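Local coordinates for protein diaminopropionate ammonia-lyase (Escherichia coli, PDB 4D9K) that catalyses the pyridoxal 5'-phosphate-dependent elimination of both L- and D-2,3-diaminopropionate to pyruvate and ammonia, working as a homodimer, at residues M1-L6 / Y352-Q357; R33-K38 / L95-L100; T114-T119 / N137-M142. All blocks are in the same frame, centred on the assembly; numbering follows the deposited sequence.

Contact 1: M1-L6 / Y352-Q357; sequences MSVFSL and YHPQRQ. With SO4 (sulfate ion), chain G.
The amide N of F4 donates to O of Y352 at 3.1 Å from above the carbonyl plane, joining the start of the chain to the turn before helix 356-362. CA of H353 points its hydrogen at O of F4, and a type I turn from H353 to R356 leads into the helix. CB of Y352 stands over one face of the F4 ring, 3.7 Å from its centroid, and the two rings, tilted by 24°, are slid apart. A chi1 of -155° sets CG opposite the backbone N and lays the H353 imidazole against S5, whose OG lies over one face. Histidine suits the place with two nitrogens in one plane: ND1 accepts a hydrogen bond from the amide N of Q355 at 3.0 Å, and NE2 lies 2.7 Å from the O of a water that donates to O of L6. A leucine here would probably leave both the Q355 amide and the water without this partner. NE2 of Q357 donates to O4 of a sulfate, probably from the crystallisation liquor, at 2.8 Å. W390 and E391 of the second subunit pack on Y352 and F4, so the F4-Y352 backbone bond and the imidazole fasten the N-terminus at the dimer interface.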
ATOM      1  N   MET A   1      11.598   1.109 -16.487  1.00 52.74           N
ATOM      2  CA  MET A   1      10.157   0.943 -16.855  1.00 51.20           C
ATOM      3  C   MET A   1       9.201   1.822 -16.019  1.00 47.43           C
ATOM      4  O   MET A   1       8.066   1.432 -15.746  1.00 45.54           O
ATOM      5  CB  MET A   1       9.762  -0.547 -16.802  1.00 53.50           C
ATOM      6  CG  MET A   1       8.444  -0.896 -17.488  1.00 54.82           C
ATOM      7  SD  MET A   1       8.454  -0.785 -19.295  1.00 60.63           S
ATOM      8  CE  MET A   1       9.084  -2.408 -19.736  1.00 61.18           C
ATOM      9  N   SER A   2       9.652   3.010 -15.620  1.00 45.13           N
ATOM     10  CA  SER A   2       8.723   4.022 -15.111  1.00 42.98           C
ATOM     11  C   SER A   2       7.840   4.462 -16.270  1.00 41.72           C
ATOM     12  O   SER A   2       6.648   4.703 -16.098  1.00 40.33           O
ATOM     13  CB  SER A   2       9.460   5.224 -14.521  1.00 43.85           C
ATOM     14  OG  SER A   2       8.555   6.147 -13.929  1.00 43.99           O
ATOM     15  N   VAL A   3       8.439   4.555 -17.455  1.00 41.49           N
ATOM     16  CA  VAL A   3       7.689   4.764 -18.690  1.00 40.46           C
ATOM     17  C   VAL A   3       7.295   3.385 -19.213  1.00 39.36           C
ATOM     18  O   VAL A   3       8.154   2.600 -19.618  1.00 39.58           O
ATOM     19  CB  VAL A   3       8.512   5.556 -19.739  1.00 41.50           C
ATOM     20  CG1 VAL A   3       7.767   5.651 -21.062  1.00 41.20           C
ATOM     21  CG2 VAL A   3       8.840   6.951 -19.218  1.00 41.69           C
ATOM     22  N   PHE A   4       5.998   3.088 -19.169  1.00 37.96           N
ATOM     23  CA  PHE A   4       5.483   1.791 -19.616  1.00 37.97           C
ATOM     24  C   PHE A   4       4.157   1.906 -20.357  1.00 37.20           C
ATOM     25  O   PHE A   4       3.399   2.855 -20.146  1.00 35.82           O
ATOM     26  CB  PHE A   4       5.363   0.797 -18.450  1.00 37.24           C
ATOM     27  CG  PHE A   4       4.421   1.232 -17.355  1.00 36.00           C
ATOM     28  CD1 PHE A   4       3.055   0.970 -17.442  1.00 35.18           C
ATOM     29  CD2 PHE A   4       4.904   1.879 -16.221  1.00 35.69           C
ATOM     30  CE1 PHE A   4       2.186   1.363 -16.431  1.00 34.39           C
ATOM     31  CE2 PHE A   4       4.041   2.268 -15.204  1.00 34.38           C
ATOM     32  CZ  PHE A   4       2.681   2.012 -15.311  1.00 33.97           C
ATOM     33  N   SER A   5       3.890   0.921 -21.212  1.00 37.58           N
ATOM     34  CA  SER A   5       2.669   0.865 -22.008  1.00 37.68           C
ATOM     35  C   SER A   5       1.830  -0.362 -21.671  1.00 37.58           C
ATOM     36  O   SER A   5       2.214  -1.500 -21.971  1.00 38.49           O
ATOM     37  CB  SER A   5       3.000   0.850 -23.501  1.00 38.62           C
ATOM     38  OG  SER A   5       3.751   1.988 -23.873  1.00 39.39           O
ATOM     39  N   LEU A   6       0.683  -0.119 -21.046  1.00 36.68           N
ATOM     40  CA  LEU A   6      -0.311  -1.159 -20.828  1.00 36.47           C
ATOM     41  C   LEU A   6      -1.455  -0.951 -21.810  1.00 37.14           C
ATOM     42  O   LEU A   6      -1.734   0.182 -22.214  1.00 37.19           O
ATOM     43  CB  LEU A   6      -0.825  -1.136 -19.382  1.00 35.05           C
ATOM     44  CG  LEU A   6       0.196  -1.257 -18.243  1.00 34.38           C
ATOM     45  CD1 LEU A   6      -0.512  -1.323 -16.894  1.00 33.34           C
ATOM     46  CD2 LEU A   6       1.118  -2.457 -18.426  1.00 34.83           C
ATOM     47  N   TYR A 352       1.612   7.054 -16.900  1.00 29.11           N
ATOM     48  CA  TYR A 352       2.944   6.489 -17.104  1.00 29.38           C
ATOM     49  C   TYR A 352       3.219   6.066 -18.552  1.00 29.84           C
ATOM     50  O   TYR A 352       4.358   5.744 -18.904  1.00 29.51           O
ATOM     51  CB  TYR A 352       3.172   5.301 -16.165  1.00 29.16           C
ATOM     52  CG  TYR A 352       3.434   5.669 -14.717  1.00 28.57           C
ATOM     53  CD1 TYR A 352       4.631   6.275 -14.335  1.00 28.77           C
ATOM     54  CD2 TYR A 352       2.493   5.394 -13.725  1.00 27.85           C
ATOM     55  CE1 TYR A 352       4.880   6.605 -13.014  1.00 28.38           C
ATOM     56  CE2 TYR A 352       2.733   5.723 -12.397  1.00 27.60           C
ATOM     57  CZ  TYR A 352       3.927   6.325 -12.047  1.00 27.74           C
ATOM     58  OH  TYR A 352       4.181   6.656 -10.736  1.00 27.65           O
ATOM     59  N   HIS A 353       2.171   6.071 -19.375  1.00 30.28           N
ATOM     60  CA  HIS A 353       2.266   5.731 -20.792  1.00 31.47           C
ATOM     61  C   HIS A 353       3.153   6.694 -21.548  1.00 32.25           C
ATOM     62  O   HIS A 353       3.134   7.895 -21.279  1.00 32.09           O
ATOM     63  CB  HIS A 353       0.870   5.702 -21.407  1.00 31.74           C
ATOM     64  CG  HIS A 353       0.753   4.814 -22.629  1.00 32.82           C
ATOM     65  ND1 HIS A 353       1.119   5.222 -23.861  1.00 33.53           N
ATOM     66  CD2 HIS A 353       0.275   3.512 -22.773  1.00 33.18           C
ATOM     67  CE1 HIS A 353       0.896   4.236 -24.748  1.00 34.10           C
ATOM     68  NE2 HIS A 353       0.379   3.187 -24.082  1.00 34.25           N
ATOM     69  N   PRO A 354       3.970   6.174 -22.484  1.00 33.24           N
ATOM     70  CA  PRO A 354       4.793   6.986 -23.389  1.00 34.38           C
ATOM     71  C   PRO A 354       3.980   8.023 -24.151  1.00 34.76           C
ATOM     72  O   PRO A 354       4.461   9.133 -24.379  1.00 35.36           O
ATOM     73  CB  PRO A 354       5.334   5.961 -24.387  1.00 35.07           C
ATOM     74  CG  PRO A 354       5.350   4.677 -23.650  1.00 34.85           C
ATOM     75  CD  PRO A 354       4.291   4.738 -22.587  1.00 33.61           C
ATOM     76  N   GLN A 355       2.762   7.643 -24.536  1.00 34.65           N
ATOM     77  CA  GLN A 355       1.872   8.478 -25.334  1.00 35.22           C
ATOM     78  C   GLN A 355       0.858   9.201 -24.451  1.00 34.49           C
ATOM     79  O   GLN A 355      -0.258   9.505 -24.875  1.00 34.20           O
ATOM     80  CB  GLN A 355       1.175   7.626 -26.396  1.00 35.85           C
ATOM     81  CG  GLN A 355       2.139   7.039 -27.419  1.00 37.13           C
ATOM     82  CD  GLN A 355       1.553   5.892 -28.215  1.00 37.60           C
ATOM     83  OE1 GLN A 355       2.285   5.097 -28.797  1.00 38.95           O
ATOM     84  NE2 GLN A 355       0.233   5.799 -28.245  1.00 37.71           N
ATOM     85  N   ARG A 356       1.282   9.477 -23.222  1.00 34.46           N
ATOM     86  CA  ARG A 356       0.501  10.194 -22.216  1.00 34.33           C
ATOM     87  C   ARG A 356      -0.233  11.414 -22.783  1.00 34.62           C
ATOM     88  O   ARG A 356      -1.430  11.582 -22.543  1.00 34.05           O
ATOM     89  CB  ARG A 356       1.438  10.618 -21.085  1.00 34.23           C
ATOM     90  CG  ARG A 356       0.788  11.354 -19.933  1.00 34.49           C
ATOM     91  CD  ARG A 356       1.859  11.989 -19.063  1.00 34.55           C
ATOM     92  NE  ARG A 356       1.322  12.450 -17.789  1.00 34.14           N
ATOM     93  CZ  ARG A 356       0.995  13.711 -17.523  1.00 35.01           C
ATOM     94  NH1 ARG A 356       1.147  14.658 -18.448  1.00 35.42           N
ATOM     95  NH2 ARG A 356       0.521  14.031 -16.321  1.00 34.32           N
ATOM     96  N   GLN A 357       0.485  12.245 -23.541  1.00 35.58           N
ATOM     97  CA  GLN A 357      -0.079  13.480 -24.092  1.00 36.52           C
ATOM     98  C   GLN A 357      -1.287  13.216 -24.991  1.00 36.26           C
ATOM     99  O   GLN A 357      -2.343  13.825 -24.806  1.00 35.85           O
ATOM    100  CB  GLN A 357       0.982  14.302 -24.839  1.00 37.90           C
ATOM    101  CG  GLN A 357       0.562  15.749 -25.104  1.00 39.40           C
ATOM    102  CD  GLN A 357       1.510  16.517 -26.017  1.00 41.25           C
ATOM    103  OE1 GLN A 357       1.231  17.658 -26.387  1.00 42.65           O
ATOM    104  NE2 GLN A 357       2.630  15.898 -26.389  1.00 41.96           N
TER
HETATM  105  S   SO4 G 503       5.308  13.865 -26.432  1.00 49.52           S
HETATM  106  O1  SO4 G 503       4.489  13.569 -27.630  1.00 48.49           O
HETATM  107  O2  SO4 G 503       6.185  12.706 -26.141  1.00 47.51           O
HETATM  108  O3  SO4 G 503       6.109  15.081 -26.689  1.00 48.71           O
HETATM  109  O4  SO4 G 503       4.435  14.121 -25.260  1.00 48.57           O
HETATM  110  O   HOH W   1      -0.886   0.966 -24.852  1.00 38.75           O

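Contact 2: R33-K38 / L95-L100; sequences RQFHQK and LDIETL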
ATOM      1  N   ARG A  33     -32.387   5.273  -1.988  1.00 37.22           N
ATOM      2  CA  ARG A  33     -31.603   5.796  -0.880  1.00 37.29           C
ATOM      3  C   ARG A  33     -32.431   5.898   0.402  1.00 38.47           C
ATOM      4  O   ARG A  33     -31.925   5.609   1.488  1.00 38.81           O
ATOM      5  CB  ARG A  33     -30.980   7.150  -1.232  1.00 36.36           C
ATOM      6  CG  ARG A  33     -29.952   7.606  -0.211  1.00 35.97           C
ATOM      7  CD  ARG A  33     -29.322   8.935  -0.575  1.00 35.28           C
ATOM      8  NE  ARG A  33     -28.436   9.426   0.482  1.00 35.36           N
ATOM      9  CZ  ARG A  33     -27.665  10.506   0.377  1.00 35.13           C
ATOM     10  NH1 ARG A  33     -27.656  11.217  -0.744  1.00 34.54           N
ATOM     11  NH2 ARG A  33     -26.894  10.876   1.390  1.00 35.16           N
ATOM     12  N   GLN A  34     -33.699   6.293   0.269  1.00 39.45           N
ATOM     13  CA  GLN A  34     -34.602   6.430   1.419  1.00 40.98           C
ATOM     14  C   GLN A  34     -34.923   5.089   2.073  1.00 40.65           C
ATOM     15  O   GLN A  34     -35.193   5.031   3.273  1.00 41.03           O
ATOM     16  CB  GLN A  34     -35.880   7.180   1.035  1.00 43.34           C
ATOM     17  CG  GLN A  34     -35.703   8.694   1.018  1.00 45.56           C
ATOM     18  CD  GLN A  34     -36.625   9.401   0.037  1.00 47.23           C
ATOM     19  OE1 GLN A  34     -37.825   9.134  -0.009  1.00 49.77           O
ATOM     20  NE2 GLN A  34     -36.066  10.322  -0.748  1.00 47.29           N
ATOM     21  N   PHE A  35     -34.883   4.018   1.281  1.00 39.63           N
ATOM     22  CA  PHE A  35     -34.935   2.666   1.826  1.00 39.31           C
ATOM     23  C   PHE A  35     -33.664   2.358   2.617  1.00 38.82           C
ATOM     24  O   PHE A  35     -33.738   1.892   3.752  1.00 39.44           O
ATOM     25  CB  PHE A  35     -35.139   1.620   0.722  1.00 38.42           C
ATOM     26  CG  PHE A  35     -34.781   0.219   1.143  1.00 38.11           C
ATOM     27  CD1 PHE A  35     -35.606  -0.498   2.012  1.00 38.97           C
ATOM     28  CD2 PHE A  35     -33.614  -0.385   0.680  1.00 36.89           C
ATOM     29  CE1 PHE A  35     -35.268  -1.785   2.410  1.00 39.10           C
ATOM     30  CE2 PHE A  35     -33.275  -1.674   1.074  1.00 36.90           C
ATOM     31  CZ  PHE A  35     -34.100  -2.374   1.939  1.00 37.97           C
ATOM     32  N   HIS A  36     -32.505   2.622   2.010  1.00 37.77           N
ATOM     33  CA  HIS A  36     -31.220   2.296   2.627  1.00 37.35           C
ATOM     34  C   HIS A  36     -30.977   3.028   3.913  1.00 38.12           C
ATOM     35  O   HIS A  36     -30.357   2.484   4.827  1.00 38.40           O
ATOM     36  CB  HIS A  36     -30.067   2.499   1.650  1.00 35.78           C
ATOM     37  CG  HIS A  36     -30.031   1.474   0.546  1.00 34.88           C
ATOM     38  ND1 HIS A  36     -30.301   1.782  -0.736  1.00 34.78           N
ATOM     39  CD2 HIS A  36     -29.772   0.107   0.577  1.00 34.45           C
ATOM     40  CE1 HIS A  36     -30.214   0.673  -1.488  1.00 34.12           C
ATOM     41  NE2 HIS A  36     -29.891  -0.353  -0.683  1.00 34.22           N
ATOM     42  N   GLN A  37     -31.488   4.255   3.999  1.00 38.94           N
ATOM     43  CA  GLN A  37     -31.367   5.093   5.195  1.00 40.21           C
ATOM     44  C   GLN A  37     -32.085   4.505   6.415  1.00 41.44           C
ATOM     45  O   GLN A  37     -31.779   4.869   7.552  1.00 41.96           O
ATOM     46  CB  GLN A  37     -31.866   6.516   4.907  1.00 40.72           C
ATOM     47  CG  GLN A  37     -30.898   7.335   4.060  1.00 40.50           C
ATOM     48  CD  GLN A  37     -31.478   8.642   3.546  1.00 40.92           C
ATOM     49  OE1 GLN A  37     -32.695   8.821   3.477  1.00 42.11           O
ATOM     50  NE2 GLN A  37     -30.601   9.561   3.166  1.00 40.35           N
ATOM     51  N   LYS A  38     -33.019   3.589   6.168  1.00 42.17           N
ATOM     52  CA  LYS A  38     -33.780   2.921   7.226  1.00 43.46           C
ATOM     53  C   LYS A  38     -33.049   1.729   7.836  1.00 43.48           C
ATOM     54  O   LYS A  38     -33.370   1.306   8.950  1.00 44.50           O
ATOM     55  CB  LYS A  38     -35.137   2.460   6.697  1.00 44.53           C
ATOM     56  CG  LYS A  38     -36.053   3.592   6.270  1.00 45.04           C
ATOM     57  CD  LYS A  38     -37.268   3.050   5.552  1.00 45.79           C
ATOM     58  CE  LYS A  38     -38.152   4.181   5.068  1.00 46.63           C
ATOM     59  NZ  LYS A  38     -39.206   3.644   4.174  1.00 47.78           N
ATOM     60  N   LEU A  95     -47.358  -3.883   1.254  1.00 49.80           N
ATOM     61  CA  LEU A  95     -46.771  -2.751   1.959  1.00 48.73           C
ATOM     62  C   LEU A  95     -46.216  -1.726   0.975  1.00 47.78           C
ATOM     63  O   LEU A  95     -45.979  -2.038  -0.193  1.00 47.17           O
ATOM     64  CB  LEU A  95     -45.671  -3.231   2.913  1.00 48.17           C
ATOM     65  CG  LEU A  95     -46.100  -4.190   4.030  1.00 49.26           C
ATOM     66  CD1 LEU A  95     -44.912  -4.985   4.550  1.00 48.98           C
ATOM     67  CD2 LEU A  95     -46.801  -3.447   5.160  1.00 49.98           C
ATOM     68  N   ASP A  96     -46.030  -0.501   1.454  1.00 47.19           N
ATOM     69  CA  ASP A  96     -45.439   0.563   0.657  1.00 46.75           C
ATOM     70  C   ASP A  96     -43.976   0.721   1.056  1.00 45.92           C
ATOM     71  O   ASP A  96     -43.654   0.779   2.248  1.00 45.19           O
ATOM     72  CB  ASP A  96     -46.202   1.876   0.855  1.00 47.77           C
ATOM     73  CG  ASP A  96     -47.671   1.768   0.464  1.00 49.06           C
ATOM     74  OD1 ASP A  96     -47.961   1.605  -0.739  1.00 49.78           O
ATOM     75  OD2 ASP A  96     -48.538   1.856   1.359  1.00 50.11           O
ATOM     76  N   ILE A  97     -43.099   0.784   0.055  1.00 45.12           N
ATOM     77  CA  ILE A  97     -41.653   0.873   0.283  1.00 44.27           C
ATOM     78  C   ILE A  97     -41.266   2.153   1.033  1.00 44.23           C
ATOM     79  O   ILE A  97     -40.316   2.149   1.810  1.00 43.61           O
ATOM     80  CB  ILE A  97     -40.849   0.719  -1.041  1.00 44.53           C
ATOM     81  CG1 ILE A  97     -39.383   0.347  -0.771  1.00 43.94           C
ATOM     82  CG2 ILE A  97     -40.952   1.967  -1.914  1.00 45.82           C
ATOM     83  CD1 ILE A  97     -39.166  -1.106  -0.398  1.00 43.61           C
ATOM     84  N   GLU A  98     -42.026   3.226   0.816  1.00 45.35           N
ATOM     85  CA  GLU A  98     -41.760   4.524   1.441  1.00 46.14           C
ATOM     86  C   GLU A  98     -41.893   4.487   2.958  1.00 45.64           C
ATOM     87  O   GLU A  98     -41.270   5.287   3.656  1.00 45.90           O
ATOM     88  CB  GLU A  98     -42.703   5.601   0.888  1.00 48.13           C
ATOM     89  CG  GLU A  98     -42.473   5.980  -0.570  1.00 49.34           C
ATOM     90  CD  GLU A  98     -43.225   5.096  -1.553  1.00 50.03           C
ATOM     91  OE1 GLU A  98     -43.903   4.139  -1.119  1.00 49.95           O
ATOM     92  OE2 GLU A  98     -43.138   5.364  -2.773  1.00 51.54           O
ATOM     93  N   THR A  99     -42.704   3.557   3.458  1.00 45.27           N
ATOM     94  CA  THR A  99     -43.047   3.499   4.881  1.00 45.39           C
ATOM     95  C   THR A  99     -42.703   2.155   5.525  1.00 45.12           C
ATOM     96  O   THR A  99     -43.244   1.810   6.582  1.00 46.06           O
ATOM     97  CB  THR A  99     -44.550   3.770   5.100  1.00 46.11           C
ATOM     98  OG1 THR A  99     -45.320   2.895   4.264  1.00 45.87           O
ATOM     99  CG2 THR A  99     -44.900   5.223   4.775  1.00 46.77           C
ATOM    100  N   LEU A 100     -41.804   1.405   4.891  1.00 43.70           N
ATOM    101  CA  LEU A 100     -41.477   0.054   5.338  1.00 42.81           C
ATOM    102  C   LEU A 100     -40.855   0.029   6.728  1.00 42.98           C
ATOM    103  O   LEU A 100     -39.878   0.735   6.999  1.00 42.86           O
ATOM    104  CB  LEU A 100     -40.567  -0.660   4.329  1.00 41.79           C
ATOM    105  CG  LEU A 100     -40.019  -2.048   4.696  1.00 41.71           C
ATOM    106  CD1 LEU A 100     -41.127  -3.073   4.912  1.00 41.89           C
ATOM    107  CD2 LEU A 100     -39.050  -2.523   3.624  1.00 40.60           C
TER
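K38 leaves its backbone with CG anti to the carbonyl carbon (chi1 -64°) and is stretched out beyond, a shape that carries NZ across to the turn at I97 and E98. F35 has CG anti to its own N (chi1 162°), which sends its ring alongside L100. The ammonium NZ of K38 donates to O of E98 at 2.7 Å, standing almost directly above the carbonyl plane, and O of I97 lies 3.0 Å from the same NZ. Two backbone oxygens from successive residues therefore face one positive charge, and a lysine suits the place because its long chain spans the gap and ends in an ammonium that can donate to O of E98. The apolar half is looser: CD2 of L100 comes to the edge of the F35 ring, 4.0 Å from CE1, and CD1 of I97 lies 4.3 Å from CD1 of F35. Leucine and isoleucine fit here as branched chains that fill space around a ring without polar demands. F35 is buried further by A86 of helix 78-93 and F102 of helix 102-106, which also touches K38. The contact thus holds the C-terminal end of helix 26-36 against the loop that links those two helices.

Contact 3: T114-T119 / N137-M142; sequences TFATTT and NAVIYM
T114 and N137 are the first pair of a parallel ladder between the two strands of a beta-alpha-beta unit whose crossover is helix 122-133, in the four-stranded sheet of this pyridoxal-phosphate enzyme of the tryptophan synthase beta type. Four well-formed bonds and one weak one tie the strands: N of F115 to O of N137 and N of V139 to O of F115, each 2.8 Å, then N of T117 to O of V139, weak at 3.3 Å, before N of Y141 closes on O of T117 at 2.8 Å, nearly straight at 171°. The interior is tight. CG2 of T117 touches CD1 of I140 at 3.6 Å, the two side chains pointing the same way, and V127 of the crossover helix covers both; beta-branched residues favour the extended backbone of a strand. On the other face, small A116 leaves room for CG2 of V139, 3.7 Å from its CB, while W184 covers V139 and Y141. The N-terminal end is looser and nearer solvent: N137 is exposed, and its CB packs on OG1 of T114; polar side chains suit this solvent-facing end. At the other end OG1 of T119, next in sequence to D120, the inferred proton acceptor for the L-isomer, accepts from the amide N of G121 and of G124. The amide N of T119 reaches O of Y141 at 3.0 Å, almost in line with the C=O bond.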
ATOM      1  N   THR A 114     -37.592 -18.197  -0.170  1.00 62.27           N
ATOM      2  CA  THR A 114     -36.248 -18.626  -0.529  1.00 61.86           C
ATOM      3  C   THR A 114     -35.754 -17.833  -1.742  1.00 60.54           C
ATOM      4  O   THR A 114     -36.376 -17.865  -2.810  1.00 61.88           O
ATOM      5  CB  THR A 114     -36.197 -20.142  -0.816  1.00 63.98           C
ATOM      6  OG1 THR A 114     -36.690 -20.864   0.319  1.00 65.90           O
ATOM      7  CG2 THR A 114     -34.774 -20.596  -1.110  1.00 63.92           C
ATOM      8  N   PHE A 115     -34.646 -17.116  -1.564  1.00 57.76           N
ATOM      9  CA  PHE A 115     -34.040 -16.330  -2.641  1.00 55.60           C
ATOM     10  C   PHE A 115     -32.842 -17.057  -3.243  1.00 55.29           C
ATOM     11  O   PHE A 115     -31.900 -17.407  -2.535  1.00 55.94           O
ATOM     12  CB  PHE A 115     -33.627 -14.943  -2.138  1.00 52.77           C
ATOM     13  CG  PHE A 115     -34.782 -14.083  -1.708  1.00 52.01           C
ATOM     14  CD1 PHE A 115     -35.721 -13.639  -2.634  1.00 51.94           C
ATOM     15  CD2 PHE A 115     -34.929 -13.709  -0.377  1.00 51.96           C
ATOM     16  CE1 PHE A 115     -36.787 -12.845  -2.240  1.00 52.10           C
ATOM     17  CE2 PHE A 115     -35.994 -12.914   0.024  1.00 51.60           C
ATOM     18  CZ  PHE A 115     -36.925 -12.481  -0.908  1.00 51.58           C
ATOM     19  N   ALA A 116     -32.887 -17.283  -4.552  1.00 55.12           N
ATOM     20  CA  ALA A 116     -31.827 -18.009  -5.242  1.00 55.11           C
ATOM     21  C   ALA A 116     -31.094 -17.125  -6.244  1.00 54.13           C
ATOM     22  O   ALA A 116     -31.715 -16.328  -6.950  1.00 54.93           O
ATOM     23  CB  ALA A 116     -32.394 -19.237  -5.936  1.00 57.14           C
ATOM     24  N   THR A 117     -29.771 -17.269  -6.297  1.00 52.71           N
ATOM     25  CA  THR A 117     -28.955 -16.543  -7.269  1.00 51.40           C
ATOM     26  C   THR A 117     -27.587 -17.178  -7.516  1.00 50.76           C
ATOM     27  O   THR A 117     -27.020 -17.832  -6.639  1.00 51.40           O
ATOM     28  CB  THR A 117     -28.784 -15.049  -6.894  1.00 49.76           C
ATOM     29  OG1 THR A 117     -28.118 -14.363  -7.959  1.00 49.92           O
ATOM     30  CG2 THR A 117     -27.989 -14.874  -5.606  1.00 48.95           C
ATOM     31  N   THR A 118     -27.075 -16.982  -8.725  1.00 49.81           N
ATOM     32  CA  THR A 118     -25.698 -17.312  -9.050  1.00 49.94           C
ATOM     33  C   THR A 118     -24.844 -16.058  -8.874  1.00 47.92           C
ATOM     34  O   THR A 118     -25.288 -14.950  -9.176  1.00 47.64           O
ATOM     35  CB  THR A 118     -25.574 -17.846 -10.491  1.00 51.46           C
ATOM     36  OG1 THR A 118     -26.461 -18.954 -10.665  1.00 52.96           O
ATOM     37  CG2 THR A 118     -24.155 -18.304 -10.788  1.00 51.37           C
ATOM     38  N   THR A 119     -23.624 -16.237  -8.371  1.00 47.30           N
ATOM     39  CA  THR A 119     -22.707 -15.117  -8.179  1.00 45.64           C
ATOM     40  C   THR A 119     -21.239 -15.494  -8.354  1.00 46.23           C
ATOM     41  O   THR A 119     -20.852 -16.654  -8.163  1.00 47.16           O
ATOM     42  CB  THR A 119     -22.900 -14.453  -6.795  1.00 44.18           C
ATOM     43  OG1 THR A 119     -22.293 -13.154  -6.795  1.00 43.72           O
ATOM     44  CG2 THR A 119     -22.287 -15.299  -5.680  1.00 43.81           C
ATOM     45  N   ASN A 137     -34.890 -17.121   3.570  1.00 67.75           N
ATOM     46  CA  ASN A 137     -33.917 -18.106   3.107  1.00 66.84           C
ATOM     47  C   ASN A 137     -33.172 -17.629   1.863  1.00 63.43           C
ATOM     48  O   ASN A 137     -33.700 -16.842   1.069  1.00 62.14           O
ATOM     49  CB  ASN A 137     -34.593 -19.456   2.834  1.00 69.58           C
ATOM     50  CG  ASN A 137     -34.984 -20.192   4.106  1.00 73.41           C
ATOM     51  OD1 ASN A 137     -34.757 -19.714   5.218  1.00 74.97           O
ATOM     52  ND2 ASN A 137     -35.576 -21.370   3.943  1.00 75.50           N
ATOM     53  N   ALA A 138     -31.940 -18.105   1.709  1.00 61.98           N
ATOM     54  CA  ALA A 138     -31.127 -17.790   0.542  1.00 58.82           C
ATOM     55  C   ALA A 138     -30.288 -18.993   0.131  1.00 58.89           C
ATOM     56  O   ALA A 138     -29.665 -19.644   0.969  1.00 60.61           O
ATOM     57  CB  ALA A 138     -30.241 -16.584   0.815  1.00 56.61           C
ATOM     58  N   VAL A 139     -30.291 -19.290  -1.164  1.00 57.93           N
ATOM     59  CA  VAL A 139     -29.453 -20.351  -1.717  1.00 58.80           C
ATOM     60  C   VAL A 139     -28.626 -19.802  -2.876  1.00 56.45           C
ATOM     61  O   VAL A 139     -29.146 -19.535  -3.963  1.00 55.44           O
ATOM     62  CB  VAL A 139     -30.268 -21.593  -2.148  1.00 61.11           C
ATOM     63  CG1 VAL A 139     -30.633 -22.439  -0.939  1.00 64.40           C
ATOM     64  CG2 VAL A 139     -31.521 -21.185  -2.906  1.00 61.75           C
ATOM     65  N   ILE A 140     -27.334 -19.627  -2.626  1.00 55.43           N
ATOM     66  CA  ILE A 140     -26.439 -19.010  -3.595  1.00 53.73           C
ATOM     67  C   ILE A 140     -25.628 -20.080  -4.318  1.00 54.96           C
ATOM     68  O   ILE A 140     -25.093 -20.995  -3.693  1.00 57.59           O
ATOM     69  CB  ILE A 140     -25.487 -17.992  -2.924  1.00 52.03           C
ATOM     70  CG1 ILE A 140     -26.216 -17.153  -1.855  1.00 51.26           C
ATOM     71  CG2 ILE A 140     -24.784 -17.135  -3.972  1.00 50.61           C
ATOM     72  CD1 ILE A 140     -27.330 -16.257  -2.358  1.00 50.55           C
ATOM     73  N   TYR A 141     -25.552 -19.963  -5.637  1.00 54.73           N
ATOM     74  CA  TYR A 141     -24.780 -20.888  -6.451  1.00 56.69           C
ATOM     75  C   TYR A 141     -23.534 -20.180  -6.971  1.00 55.97           C
ATOM     76  O   TYR A 141     -23.593 -19.005  -7.339  1.00 54.60           O
ATOM     77  CB  TYR A 141     -25.624 -21.396  -7.625  1.00 58.13           C
ATOM     78  CG  TYR A 141     -26.772 -22.306  -7.244  1.00 59.54           C
ATOM     79  CD1 TYR A 141     -26.752 -23.658  -7.584  1.00 62.88           C
ATOM     80  CD2 TYR A 141     -27.886 -21.816  -6.560  1.00 58.86           C
ATOM     81  CE1 TYR A 141     -27.804 -24.498  -7.245  1.00 64.62           C
ATOM     82  CE2 TYR A 141     -28.939 -22.648  -6.214  1.00 60.89           C
ATOM     83  CZ  TYR A 141     -28.895 -23.987  -6.559  1.00 63.72           C
ATOM     84  OH  TYR A 141     -29.943 -24.812  -6.221  1.00 65.61           O
ATOM     85  N   MET A 142     -22.408 -20.889  -6.987  1.00 57.35           N
ATOM     86  CA  MET A 142     -21.153 -20.332  -7.498  1.00 57.72           C
ATOM     87  C   MET A 142     -20.461 -21.306  -8.460  1.00 61.28           C
ATOM     88  O   MET A 142     -20.447 -22.512  -8.209  1.00 64.14           O
ATOM     89  CB  MET A 142     -20.218 -19.936  -6.347  1.00 56.26           C
ATOM     90  CG  MET A 142     -20.740 -18.796  -5.479  1.00 53.40           C
ATOM     91  SD  MET A 142     -19.576 -18.209  -4.229  1.00 52.36           S
ATOM     92  CE  MET A 142     -18.529 -17.132  -5.204  1.00 52.04           C
TER

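Overall arrangement
Contact 1 joins the N-terminus to a segment late in the chain, and contacts 2 and 3 both fall inside the loop it closes, lying across the chain's centre from it: centres are about 48 Å from contact 1 to contact 2 and about 43 Å to contact 3. Contacts 2 and 3 follow one another along the chain and lie nearer, with centres about 24 Å and nearest atoms about 11 Å apart. Among the three, contact 3 approaches the catalytic centre: the side chain of T119 is about 6 Å from that of K77, which carries the pyridoxal phosphate, and about 5 Å from that of D120. Contacts 1 and 2 lie away from these residues.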